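PDB 6ZYL: uncharacterized protein from Streptomyces malaysiense, which catalyses the beta-hydroxylation of thioholgamide as the non-heme monooxygenase ThoJ, and is probably an iron- and 2-oxoglutarate-dependent member of the phytanoyl-CoA dioxygenase family. Local coordinates for residues Ala75-His80 with Thr284-Arg289; Leu108-Asn113 with Asp235-Arg240; Leu134-Tyr139 with His212-Ala217; Val241-Gly246 with Gly259-Glu264. All coordinates share one frame; numbering follows the deposited sequence.

Contact 1: Ala75-His80 with Thr284-Arg289; sequences AFPKIH and TRRQKR
F76 turns the edge of its ring to the amide of Q287: CE2 lies 3.8 Å from Q287 OE1 and 3.9 Å from Q287 NE2, with ring and amide planes 70° apart. The peptide bond to P77 is cis, and the proline ring faces the helix. P77 CG sits 3.6 Å from Q287 OE1 and 3.9 Å from R286 CG, so it fills the angle between two consecutive helical side chains. K78 follows with its chain bent at chi2 (-78°), which carries CE over one face of the R286 guanidinium, itself folded back by bends at chi2 and chi3. K78 NZ and R286 NH2 come within 3.1 Å of each other, yet both are donors and do not bond. Acceptors around them probably offset the like charges: both bond to W110 O, K78 is also salt-bridged to E264, and R286 to D248. The loop 75-80 connects helix 68-72 with helix 84-90. Its backbone bonds to L114 and T112 hold it beside strand 107-117, and helix 273-295 packs on it through P77 and K78, which also touch V283.

Contact 2: Leu108-Asn113 with Asp235-Arg240; sequences LVWSTN and DYITPR
W110 and S111 both stand opposite D235, a beta bulge in an otherwise regular antiparallel pairing. The evidence is the bond pattern, W110 N to D235 O (2.8 Å) and D235 N to S111 O (3.0 Å), together with a nearly helical psi of -32° at W110. Beyond the bulge V109 faces Y236 as a non-hydrogen-bonded pair, with V109 CG2 3.6 Å from Y236 CE1. L108 and I237 form a hydrogen-bonded pair, L108 N to I237 O being 2.8 Å. The bulge sets two side chains against the D235 carboxylate. S111 OG, placed between its own backbone N and carbonyl carbon (chi1 86°), donates to D235 OD2 at 2.6 Å, arriving on the anti side and 27° out of the carboxylate plane. The indole of W110 brings its edge to the same oxygen, CE3 lying 3.7 Å from D235 OD2, while W110 CD1 touches I237 CD1 at 3.9 Å. A water held by N113 ND2 adds a weak bond to OD2, and D235 OD1 is salt-bridged to R145. A buried carboxylate gripped at both oxygens by donors and a cation is fixed in its rotation and would probably stay ionised.

Contact 3: Leu134-Tyr139 with His212-Ala217; sequences LGLDGY and HHLAMA
A water held between Y139 and L214 makes the polar link: it lies 2.8 Å from Y139 O and accepts from L214 N at 2.9 Å. The same water rests 3.3 Å above the plane of the H213 ring, over its centre. That imidazole is fixed at both nitrogens, since ND1 accepts from A215 N at 3.0 Å, with the donor tilted 18° from the ring plane, and NE2 bonds to Q140 O. So held, the ring brings H213 CE1 to the edge of the Y139 ring, 3.9 Å from Y139 CD1. A215 CB approaches the same ring edge. The apolar half of the contact centres on L214 CD1, which meets Y139 CB at 3.8 Å and L134 CD1 at 3.9 Å, the two leucine side chains crossing at about a right angle; L136 adds a looser touch. H213 to M216 form a type I beta turn, closed by the bond from M216 N to H213 O. This turn joins strand 209-212 of the large sheet to strand 217-220 of the four-stranded sheet, a crossing between sheets consistent with the double-stranded beta-helix of the family. Segment 134-139 runs through the short strand 136-137 and lies next to W110 of strand 107-117.

Contact 4: Val241-Gly246 with Gly259-Glu264; sequences VSPTAG and GAFLPE
V241 O makes the closest direct approach between the two segments: it lies at the edge of the F261 ring, near its plane, 3.1 Å from F261 CE2, where an aromatic C-H can point at the carbonyl oxygen. The same oxygen takes a bond of 2.6 Å from a water, which in turn accepts from A260 N at 2.9 Å, so one carbonyl is met by a water and a ring edge. Beside this polar point lies an apolar patch. P243 CD packs 3.9 Å from F261 CZ, approaching the ring obliquely, and 4.2 Å from A260 CB; the proline and phenylalanine side chains run past each other in opposite directions. V241 CG1 stands at the margin, 4.5 Å from F261 CZ.

The second shell sets these groups in place. F261 is buried against I237, W110 and A250, and its carbonyl is bonded by T258 OG1. G259 N reaches D257 OD1, and the backbone at G259 has a positive phi (59°), favourable to glycine, as the chain turns into A260. P243 rests on R289 of helix 273-295 and on D248. Strand 242-243 pairs antiparallel with strand 136-137 through S242 and D137, whereas strand 262-263 forms an edge of the large sheet, parallel to strand 249-254, with L262 bonded to D248 and A250. The contact therefore bridges a two-stranded sheet and the border of the main one.

In the fold
Contact 2 is the most central, its centre about 9 Å from the centre of the chain, and the only one built on paired strands; contact 4, its centre about 17 Å from that of the chain, is partly exposed and joined through a water, one aromatic ring and a small proline-alanine touch. Contacts 1 and 3 are buried at intermediate depth, one gathering charged side chains, the other mixing leucines with a bridging water. W110 ties the set together: its carbonyl serves contact 1, its indole touches L136 of contact 3 and F261 of contact 4. Strands 136-137 and 242-243 link contacts 3 and 4. R289 reaches G135 and A245, and K78 pairs with E264, tying helix 273-295 and loop 75-80 to contacts 3 and 4.

Contact 1: Ala75-His80 with Thr284-Arg289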
loop_
_atom_site.group_PDB
_atom_site.type_symbol
_atom_site.label_atom_id
_atom_site.label_comp_id
_atom_site.label_asym_id
_atom_site.label_seq_id
_atom_site.Cartn_x
_atom_site.Cartn_y
_atom_site.Cartn_z
ATOM N N ALA A 75 9.442 7.057 -0.635
ATOM C CA ALA A 75 8.186 6.513 -1.134
ATOM C C ALA A 75 7.818 5.170 -0.521
ATOM O O ALA A 75 6.759 4.625 -0.849
ATOM C CB ALA A 75 8.249 6.371 -2.660
ATOM N N PHE A 76 8.658 4.621 0.349
ATOM C CA PHE A 76 8.415 3.311 0.940
ATOM C C PHE A 76 9.492 3.035 1.988
ATOM O O PHE A 76 10.566 3.634 1.922
ATOM C CB PHE A 76 8.450 2.219 -0.126
ATOM C CG PHE A 76 9.840 1.866 -0.567
ATOM C CD1 PHE A 76 10.492 2.644 -1.506
ATOM C CD2 PHE A 76 10.503 0.773 -0.031
ATOM C CE1 PHE A 76 11.773 2.338 -1.915
ATOM C CE2 PHE A 76 11.789 0.460 -0.435
ATOM C CZ PHE A 76 12.424 1.245 -1.379
ATOM N N PRO A 77 9.263 2.145 2.964
ATOM C CA PRO A 77 8.013 1.439 3.247
ATOM C C PRO A 77 7.342 1.894 4.536
ATOM O O PRO A 77 6.420 1.225 5.014
ATOM C CB PRO A 77 8.472 -0.015 3.372
ATOM C CG PRO A 77 9.864 0.116 4.016
ATOM C CD PRO A 77 10.402 1.514 3.660
ATOM N N LYS A 78 7.801 3.010 5.095
ATOM C CA LYS A 78 7.347 3.453 6.409
ATOM C C LYS A 78 7.110 4.961 6.425
ATOM O O LYS A 78 7.507 5.668 7.352
ATOM C CB LYS A 78 8.362 3.063 7.484
ATOM C CG LYS A 78 8.697 1.583 7.542
ATOM C CD LYS A 78 7.599 0.790 8.236
ATOM C CE LYS A 78 7.937 -0.694 8.278
ATOM N NZ LYS A 78 7.032 -1.455 9.183
ATOM N N ILE A 79 6.440 5.471 5.392
ATOM C CA ILE A 79 6.166 6.905 5.337
ATOM C C ILE A 79 5.410 7.345 6.584
ATOM O O ILE A 79 5.679 8.411 7.151
ATOM C CB ILE A 79 5.382 7.255 4.059
ATOM C CG1 ILE A 79 6.081 6.705 2.817
ATOM C CG2 ILE A 79 5.211 8.768 3.938
ATOM C CD1 ILE A 79 5.245 6.812 1.547
ATOM N N HIS A 80 4.465 6.522 7.040
ATOM C CA HIS A 80 3.604 6.877 8.158
ATOM C C HIS A 80 4.352 7.032 9.474
ATOM O O HIS A 80 3.764 7.528 10.440
ATOM C CB HIS A 80 2.512 5.816 8.318
ATOM C CG HIS A 80 3.041 4.424 8.493
ATOM N ND1 HIS A 80 3.661 3.730 7.477
ATOM C CD2 HIS A 80 3.039 3.597 9.565
ATOM C CE1 HIS A 80 4.022 2.538 7.915
ATOM N NE2 HIS A 80 3.655 2.430 9.179
ATOM N N THR A 284 15.420 -0.260 8.145
ATOM C CA THR A 284 16.528 -1.208 8.110
ATOM C C THR A 284 16.030 -2.626 8.362
ATOM O O THR A 284 16.399 -3.566 7.652
ATOM C CB THR A 284 17.586 -0.823 9.147
ATOM O OG1 THR A 284 18.141 0.459 8.829
ATOM C CG2 THR A 284 18.698 -1.864 9.184
ATOM N N ARG A 285 15.182 -2.790 9.380
ATOM C CA ARG A 285 14.611 -4.098 9.686
ATOM C C ARG A 285 13.841 -4.650 8.495
ATOM O O ARG A 285 13.995 -5.821 8.128
ATOM C CB ARG A 285 13.705 -3.972 10.911
ATOM C CG ARG A 285 12.993 -5.236 11.344
ATOM C CD ARG A 285 12.086 -4.937 12.548
ATOM N NE ARG A 285 12.847 -4.397 13.672
ATOM C CZ ARG A 285 12.681 -3.183 14.189
ATOM N NH1 ARG A 285 11.764 -2.359 13.701
ATOM N NH2 ARG A 285 13.438 -2.792 15.205
ATOM N N ARG A 286 13.006 -3.817 7.872
ATOM C CA ARG A 286 12.181 -4.300 6.770
ATOM C C ARG A 286 13.027 -4.648 5.553
ATOM O O ARG A 286 12.820 -5.693 4.927
ATOM C CB ARG A 286 11.130 -3.252 6.402
ATOM C CG ARG A 286 10.295 -3.620 5.183
ATOM C CD ARG A 286 9.540 -4.929 5.393
ATOM N NE ARG A 286 8.747 -4.906 6.620
ATOM C CZ ARG A 286 7.608 -4.238 6.763
ATOM N NH1 ARG A 286 7.115 -3.539 5.749
ATOM N NH2 ARG A 286 6.958 -4.271 7.920
ATOM N N GLN A 287 13.976 -3.782 5.192
ATOM C CA GLN A 287 14.773 -4.038 3.997
ATOM C C GLN A 287 15.651 -5.272 4.162
ATOM O O GLN A 287 15.933 -5.963 3.177
ATOM C CB GLN A 287 15.616 -2.809 3.659
ATOM C CG GLN A 287 14.782 -1.592 3.254
ATOM C CD GLN A 287 13.702 -1.919 2.227
ATOM O OE1 GLN A 287 12.508 -1.882 2.529
ATOM N NE2 GLN A 287 14.120 -2.250 1.013
ATOM N N LYS A 288 16.085 -5.575 5.387
ATOM C CA LYS A 288 16.747 -6.852 5.626
ATOM C C LYS A 288 15.833 -8.007 5.244
ATOM O O LYS A 288 16.264 -8.967 4.594
ATOM C CB LYS A 288 17.167 -6.970 7.090
ATOM C CG LYS A 288 18.440 -6.221 7.452
ATOM C CD LYS A 288 18.678 -6.266 8.958
ATOM C CE LYS A 288 19.952 -5.539 9.351
ATOM N NZ LYS A 288 20.084 -5.409 10.830
ATOM N N ARG A 289 14.558 -7.926 5.639
ATOM C CA ARG A 289 13.586 -8.946 5.263
ATOM C C ARG A 289 13.426 -9.014 3.749
ATOM O O ARG A 289 13.510 -10.093 3.150
ATOM C CB ARG A 289 12.236 -8.652 5.922
ATOM C CG ARG A 289 12.213 -8.733 7.440
ATOM C CD ARG A 289 10.839 -9.220 7.935
ATOM N NE ARG A 289 10.532 -10.533 7.378
ATOM C CZ ARG A 289 9.454 -10.818 6.656
ATOM N NH1 ARG A 289 8.538 -9.888 6.415
ATOM N NH2 ARG A 289 9.290 -12.043 6.180
#

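Contact 2: Leu108-Asn113 with Asp235-Arg240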
loop_
_atom_site.group_PDB
_atom_site.type_symbol
_atom_site.label_atom_id
_atom_site.label_comp_id
_atom_site.label_asym_id
_atom_site.label_seq_id
_atom_site.Cartn_x
_atom_site.Cartn_y
_atom_site.Cartn_z
ATOM N N LEU A 108 -3.033 -3.912 12.218
ATOM C CA LEU A 108 -1.750 -3.233 12.246
ATOM C C LEU A 108 -1.436 -2.725 10.847
ATOM O O LEU A 108 -1.859 -3.315 9.850
ATOM C CB LEU A 108 -0.627 -4.162 12.718
ATOM C CG LEU A 108 -0.779 -4.798 14.098
ATOM C CD1 LEU A 108 -1.257 -6.231 13.956
ATOM C CD2 LEU A 108 0.538 -4.736 14.852
ATOM N N VAL A 109 -0.697 -1.623 10.784
ATOM C CA VAL A 109 -0.165 -1.113 9.526
ATOM C C VAL A 109 1.219 -1.717 9.324
ATOM O O VAL A 109 2.129 -1.489 10.129
ATOM C CB VAL A 109 -0.106 0.421 9.521
ATOM C CG1 VAL A 109 0.601 0.914 8.262
ATOM C CG2 VAL A 109 -1.505 1.010 9.622
ATOM N N TRP A 110 1.379 -2.488 8.252
ATOM C CA TRP A 110 2.635 -3.176 7.981
ATOM C C TRP A 110 3.560 -2.381 7.073
ATOM O O TRP A 110 4.784 -2.474 7.219
ATOM C CB TRP A 110 2.344 -4.546 7.359
ATOM C CG TRP A 110 3.558 -5.390 7.137
ATOM C CD1 TRP A 110 4.229 -6.126 8.071
ATOM C CD2 TRP A 110 4.240 -5.596 5.897
ATOM N NE1 TRP A 110 5.291 -6.774 7.487
ATOM C CE2 TRP A 110 5.320 -6.464 6.153
ATOM C CE3 TRP A 110 4.046 -5.125 4.595
ATOM C CZ2 TRP A 110 6.203 -6.871 5.155
ATOM C CZ3 TRP A 110 4.921 -5.530 3.606
ATOM C CH2 TRP A 110 5.988 -6.395 3.891
ATOM N N SER A 111 3.013 -1.597 6.145
ATOM C CA SER A 111 3.837 -0.759 5.285
ATOM C C SER A 111 2.967 0.309 4.640
ATOM O O SER A 111 1.739 0.205 4.614
ATOM C CB SER A 111 4.541 -1.587 4.205
ATOM O OG SER A 111 3.703 -1.756 3.073
ATOM N N THR A 112 3.626 1.347 4.126
ATOM C CA THR A 112 2.986 2.343 3.278
ATOM C C THR A 112 3.854 2.571 2.050
ATOM O O THR A 112 5.083 2.455 2.107
ATOM C CB THR A 112 2.749 3.679 4.005
ATOM O OG1 THR A 112 3.947 4.109 4.660
ATOM C CG2 THR A 112 1.622 3.536 5.026
ATOM N N ASN A 113 3.200 2.889 0.936
ATOM C CA ASN A 113 3.873 3.099 -0.337
ATOM C C ASN A 113 3.250 4.290 -1.044
ATOM O O ASN A 113 2.026 4.447 -1.050
ATOM C CB ASN A 113 3.761 1.868 -1.252
ATOM C CG ASN A 113 4.805 0.819 -0.954
ATOM O OD1 ASN A 113 5.919 0.868 -1.474
ATOM N ND2 ASN A 113 4.447 -0.147 -0.120
ATOM N N ASP A 235 -0.681 -1.263 3.679
ATOM C CA ASP A 235 -0.832 -2.685 3.956
ATOM C C ASP A 235 -1.334 -2.869 5.382
ATOM O O ASP A 235 -0.641 -2.513 6.341
ATOM C CB ASP A 235 0.489 -3.420 3.757
ATOM C CG ASP A 235 0.855 -3.565 2.300
ATOM O OD1 ASP A 235 -0.055 -3.838 1.489
ATOM O OD2 ASP A 235 2.044 -3.393 1.962
ATOM N N TYR A 236 -2.543 -3.405 5.517
ATOM C CA TYR A 236 -3.122 -3.730 6.810
ATOM C C TYR A 236 -3.057 -5.236 7.026
ATOM O O TYR A 236 -3.309 -6.018 6.105
ATOM C CB TYR A 236 -4.572 -3.248 6.902
ATOM C CG TYR A 236 -4.705 -1.743 6.998
ATOM C CD1 TYR A 236 -4.634 -1.097 8.225
ATOM C CD2 TYR A 236 -4.898 -0.970 5.861
ATOM C CE1 TYR A 236 -4.753 0.282 8.317
ATOM C CE2 TYR A 236 -5.017 0.407 5.942
ATOM C CZ TYR A 236 -4.945 1.027 7.173
ATOM O OH TYR A 236 -5.064 2.395 7.256
ATOM N N ILE A 237 -2.704 -5.634 8.248
ATOM C CA ILE A 237 -2.629 -7.036 8.631
ATOM C C ILE A 237 -3.277 -7.192 9.999
ATOM O O ILE A 237 -3.475 -6.221 10.731
ATOM C CB ILE A 237 -1.175 -7.565 8.677
ATOM C CG1 ILE A 237 -0.370 -6.814 9.743
ATOM C CG2 ILE A 237 -0.508 -7.438 7.320
ATOM C CD1 ILE A 237 1.024 -7.379 9.985
ATOM N N THR A 238 -3.602 -8.428 10.337
ATOM C CA THR A 238 -3.986 -8.806 11.686
ATOM C C THR A 238 -2.833 -9.526 12.366
ATOM O O THR A 238 -1.851 -9.910 11.722
ATOM C CB THR A 238 -5.221 -9.711 11.660
ATOM O OG1 THR A 238 -4.814 -11.060 11.399
ATOM C CG2 THR A 238 -6.208 -9.252 10.600
ATOM N N PRO A 239 -2.919 -9.739 13.683
ATOM C CA PRO A 239 -1.853 -10.485 14.377
ATOM C C PRO A 239 -1.745 -11.943 13.953
ATOM O O PRO A 239 -0.825 -12.633 14.412
ATOM C CB PRO A 239 -2.239 -10.368 15.862
ATOM C CG PRO A 239 -3.221 -9.218 15.933
ATOM C CD PRO A 239 -3.945 -9.227 14.610
ATOM N N ARG A 240 -2.650 -12.438 13.108
ATOM C CA ARG A 240 -2.528 -13.788 12.576
ATOM C C ARG A 240 -1.587 -13.862 11.382
ATOM O O ARG A 240 -1.250 -14.967 10.944
ATOM C CB ARG A 240 -3.907 -14.328 12.184
ATOM C CG ARG A 240 -4.829 -14.575 13.372
ATOM C CD ARG A 240 -6.030 -15.439 12.993
ATOM N NE ARG A 240 -5.634 -16.740 12.459
ATOM C CZ ARG A 240 -5.682 -17.881 13.139
ATOM N NH1 ARG A 240 -6.117 -17.897 14.393
ATOM N NH2 ARG A 240 -5.297 -19.011 12.562
HETATM O O HOH W 1 1.820 -0.380 0.784
#

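Contact 3: Leu134-Tyr139 with His212-Ala217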
loop_
_atom_site.group_PDB
_atom_site.type_symbol
_atom_site.label_atom_id
_atom_site.label_comp_id
_atom_site.label_asym_id
_atom_site.label_seq_id
_atom_site.Cartn_x
_atom_site.Cartn_y
_atom_site.Cartn_z
ATOM N N LEU A 134 6.960 -9.899 -0.149
ATOM C CA LEU A 134 6.698 -9.373 1.185
ATOM C C LEU A 134 7.091 -10.344 2.289
ATOM O O LEU A 134 7.263 -9.918 3.438
ATOM C CB LEU A 134 5.220 -9.011 1.324
ATOM C CG LEU A 134 4.674 -8.090 0.234
ATOM C CD1 LEU A 134 3.241 -7.688 0.559
ATOM C CD2 LEU A 134 5.550 -6.859 0.064
ATOM N N GLY A 135 7.238 -11.627 1.977
ATOM C CA GLY A 135 7.618 -12.604 2.979
ATOM C C GLY A 135 6.629 -12.706 4.120
ATOM O O GLY A 135 7.015 -12.699 5.294
ATOM N N LEU A 136 5.346 -12.800 3.787
ATOM C CA LEU A 136 4.278 -12.868 4.773
ATOM C C LEU A 136 3.558 -14.205 4.659
ATOM O O LEU A 136 3.404 -14.749 3.562
ATOM C CB LEU A 136 3.287 -11.716 4.585
ATOM C CG LEU A 136 3.840 -10.317 4.868
ATOM C CD1 LEU A 136 2.795 -9.254 4.563
ATOM C CD2 LEU A 136 4.321 -10.202 6.308
ATOM N N ASP A 137 3.126 -14.726 5.805
ATOM C CA ASP A 137 2.389 -15.980 5.897
ATOM C C ASP A 137 1.083 -15.686 6.618
ATOM O O ASP A 137 1.095 -15.295 7.790
ATOM C CB ASP A 137 3.208 -17.036 6.641
ATOM C CG ASP A 137 2.491 -18.374 6.753
ATOM O OD1 ASP A 137 1.458 -18.581 6.078
ATOM O OD2 ASP A 137 2.979 -19.228 7.522
ATOM N N GLY A 138 -0.035 -15.843 5.912
ATOM C CA GLY A 138 -1.340 -15.525 6.454
ATOM C C GLY A 138 -2.027 -14.347 5.805
ATOM O O GLY A 138 -3.126 -13.980 6.237
ATOM N N TYR A 139 -1.415 -13.730 4.793
ATOM C CA TYR A 139 -2.103 -12.706 4.018
ATOM C C TYR A 139 -3.321 -13.269 3.302
ATOM O O TYR A 139 -4.205 -12.504 2.899
ATOM C CB TYR A 139 -1.145 -12.099 2.994
ATOM C CG TYR A 139 -0.665 -13.104 1.967
ATOM C CD1 TYR A 139 -1.405 -13.366 0.822
ATOM C CD2 TYR A 139 0.521 -13.802 2.152
ATOM C CE1 TYR A 139 -0.977 -14.290 -0.111
ATOM C CE2 TYR A 139 0.960 -14.726 1.223
ATOM C CZ TYR A 139 0.207 -14.966 0.094
ATOM O OH TYR A 139 0.635 -15.884 -0.837
ATOM N N HIS A 212 -7.573 -4.324 -2.068
ATOM C CA HIS A 212 -7.372 -5.566 -2.796
ATOM C C HIS A 212 -6.513 -6.537 -1.998
ATOM O O HIS A 212 -5.735 -6.147 -1.123
ATOM C CB HIS A 212 -6.761 -5.309 -4.201
ATOM C CG HIS A 212 -5.370 -4.750 -4.188
ATOM N ND1 HIS A 212 -5.087 -3.455 -4.568
ATOM C CD2 HIS A 212 -4.180 -5.325 -3.897
ATOM C CE1 HIS A 212 -3.784 -3.249 -4.486
ATOM N NE2 HIS A 212 -3.211 -4.368 -4.078
ATOM N N HIS A 213 -6.724 -7.818 -2.296
ATOM C CA HIS A 213 -5.951 -8.911 -1.728
ATOM C C HIS A 213 -4.507 -8.831 -2.203
ATOM O O HIS A 213 -4.233 -8.440 -3.341
ATOM C CB HIS A 213 -6.594 -10.235 -2.157
ATOM C CG HIS A 213 -6.221 -11.412 -1.315
ATOM N ND1 HIS A 213 -5.094 -12.165 -1.553
ATOM C CD2 HIS A 213 -6.851 -11.999 -0.269
ATOM C CE1 HIS A 213 -5.027 -13.148 -0.673
ATOM N NE2 HIS A 213 -6.083 -13.069 0.118
ATOM N N LEU A 214 -3.574 -9.191 -1.320
ATOM C CA LEU A 214 -2.166 -9.145 -1.693
ATOM C C LEU A 214 -1.809 -10.169 -2.764
ATOM O O LEU A 214 -0.718 -10.081 -3.341
ATOM C CB LEU A 214 -1.284 -9.354 -0.463
ATOM C CG LEU A 214 -1.322 -8.231 0.577
ATOM C CD1 LEU A 214 -0.398 -8.556 1.747
ATOM C CD2 LEU A 214 -0.952 -6.889 -0.035
ATOM N N ALA A 215 -2.690 -11.132 -3.038
ATOM C CA ALA A 215 -2.521 -12.067 -4.143
ATOM C C ALA A 215 -3.318 -11.653 -5.375
ATOM O O ALA A 215 -3.372 -12.406 -6.354
ATOM C CB ALA A 215 -2.924 -13.478 -3.709
ATOM N N MET A 216 -3.952 -10.483 -5.343
ATOM C CA MET A 216 -4.643 -9.966 -6.514
ATOM C C MET A 216 -3.622 -9.635 -7.595
ATOM O O MET A 216 -2.687 -8.863 -7.360
ATOM C CB MET A 216 -5.459 -8.727 -6.146
ATOM C CG MET A 216 -5.968 -7.925 -7.336
ATOM S SD MET A 216 -6.984 -8.876 -8.482
ATOM C CE MET A 216 -8.128 -9.666 -7.351
ATOM N N ALA A 217 -3.789 -10.229 -8.773
ATOM C CA ALA A 217 -2.968 -9.876 -9.921
ATOM C C ALA A 217 -3.437 -8.536 -10.472
ATOM O O ALA A 217 -4.638 -8.326 -10.672
ATOM C CB ALA A 217 -3.051 -10.956 -10.999
HETATM O O HOH W 2 -4.237 -10.274 1.280
#

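Contact 4: Val241-Gly246 with Gly259-Glu264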
loop_
_atom_site.group_PDB
_atom_site.type_symbol
_atom_site.label_atom_id
_atom_site.label_comp_id
_atom_site.label_asym_id
_atom_site.label_seq_id
_atom_site.Cartn_x
_atom_site.Cartn_y
_atom_site.Cartn_z
ATOM N N VAL A 241 -1.168 -12.722 10.839
ATOM C CA VAL A 241 -0.117 -12.697 9.829
ATOM C C VAL A 241 1.227 -12.791 10.534
ATOM O O VAL A 241 1.441 -12.164 11.578
ATOM C CB VAL A 241 -0.213 -11.423 8.972
ATOM C CG1 VAL A 241 0.901 -11.398 7.932
ATOM C CG2 VAL A 241 -1.579 -11.329 8.304
ATOM N N SER A 242 2.140 -13.578 9.975
ATOM C CA SER A 242 3.463 -13.733 10.552
ATOM C C SER A 242 4.523 -13.639 9.460
ATOM O O SER A 242 4.288 -14.066 8.326
ATOM C CB SER A 242 3.600 -15.077 11.281
ATOM O OG SER A 242 3.581 -16.159 10.368
ATOM N N PRO A 243 5.686 -13.073 9.777
ATOM C CA PRO A 243 6.772 -13.054 8.785
ATOM C C PRO A 243 7.300 -14.455 8.520
ATOM O O PRO A 243 7.476 -15.260 9.438
ATOM C CB PRO A 243 7.840 -12.162 9.432
ATOM C CG PRO A 243 7.534 -12.176 10.898
ATOM C CD PRO A 243 6.045 -12.373 11.024
ATOM N N THR A 244 7.544 -14.744 7.239
ATOM C CA THR A 244 8.106 -16.039 6.871
ATOM C C THR A 244 9.452 -16.261 7.549
ATOM O O THR A 244 9.784 -17.386 7.940
ATOM C CB THR A 244 8.259 -16.130 5.353
ATOM O OG1 THR A 244 8.994 -14.992 4.882
ATOM C CG2 THR A 244 6.898 -16.168 4.677
ATOM N N ALA A 245 10.238 -15.199 7.694
ATOM C CA ALA A 245 11.537 -15.284 8.341
ATOM C C ALA A 245 11.983 -13.876 8.704
ATOM O O ALA A 245 11.659 -12.908 8.009
ATOM C CB ALA A 245 12.578 -15.957 7.439
ATOM N N GLY A 246 12.716 -13.775 9.804
ATOM C CA GLY A 246 13.347 -12.531 10.186
ATOM C C GLY A 246 12.485 -11.674 11.098
ATOM O O GLY A 246 11.263 -11.789 11.149
ATOM N N GLY A 259 0.953 -9.534 17.849
ATOM C CA GLY A 259 1.417 -10.806 17.317
ATOM C C GLY A 259 2.927 -10.911 17.374
ATOM O O GLY A 259 3.554 -10.657 18.407
ATOM N N ALA A 260 3.526 -11.287 16.248
ATOM C CA ALA A 260 4.966 -11.479 16.163
ATOM C C ALA A 260 5.723 -10.202 15.823
ATOM O O ALA A 260 6.948 -10.247 15.683
ATOM C CB ALA A 260 5.288 -12.553 15.116
ATOM N N PHE A 261 5.038 -9.070 15.700
ATOM C CA PHE A 261 5.643 -7.844 15.202
ATOM C C PHE A 261 6.059 -6.942 16.356
ATOM O O PHE A 261 5.271 -6.692 17.273
ATOM C CB PHE A 261 4.668 -7.105 14.281
ATOM C CG PHE A 261 4.298 -7.881 13.054
ATOM C CD1 PHE A 261 5.083 -7.815 11.917
ATOM C CD2 PHE A 261 3.177 -8.691 13.043
ATOM C CE1 PHE A 261 4.754 -8.534 10.789
ATOM C CE2 PHE A 261 2.842 -9.414 11.917
ATOM C CZ PHE A 261 3.633 -9.336 10.788
ATOM N N LEU A 262 7.298 -6.464 16.309
ATOM C CA LEU A 262 7.727 -5.447 17.254
ATOM C C LEU A 262 6.898 -4.181 17.037
ATOM O O LEU A 262 6.650 -3.792 15.889
ATOM C CB LEU A 262 9.215 -5.146 17.080
ATOM C CG LEU A 262 10.154 -6.305 17.419
ATOM C CD1 LEU A 262 11.563 -6.021 16.909
ATOM C CD2 LEU A 262 10.164 -6.573 18.917
ATOM N N PRO A 263 6.432 -3.533 18.104
ATOM C CA PRO A 263 5.532 -2.387 17.920
ATOM C C PRO A 263 6.275 -1.126 17.498
ATOM O O PRO A 263 7.385 -0.847 17.954
ATOM C CB PRO A 263 4.882 -2.218 19.301
ATOM C CG PRO A 263 5.879 -2.793 20.263
ATOM C CD PRO A 263 6.598 -3.900 19.524
ATOM N N GLU A 264 5.643 -0.371 16.603
ATOM C CA GLU A 264 6.134 0.921 16.160
ATOM C C GLU A 264 5.353 2.021 16.878
ATOM O O GLU A 264 4.440 1.755 17.665
ATOM C CB GLU A 264 6.020 1.031 14.636
ATOM C CG GLU A 264 7.009 0.127 13.899
ATOM C CD GLU A 264 6.648 -0.106 12.441
ATOM O OE1 GLU A 264 5.549 0.307 12.017
ATOM O OE2 GLU A 264 7.470 -0.711 11.717
HETATM O O HOH W 3 1.883 -12.308 14.135
#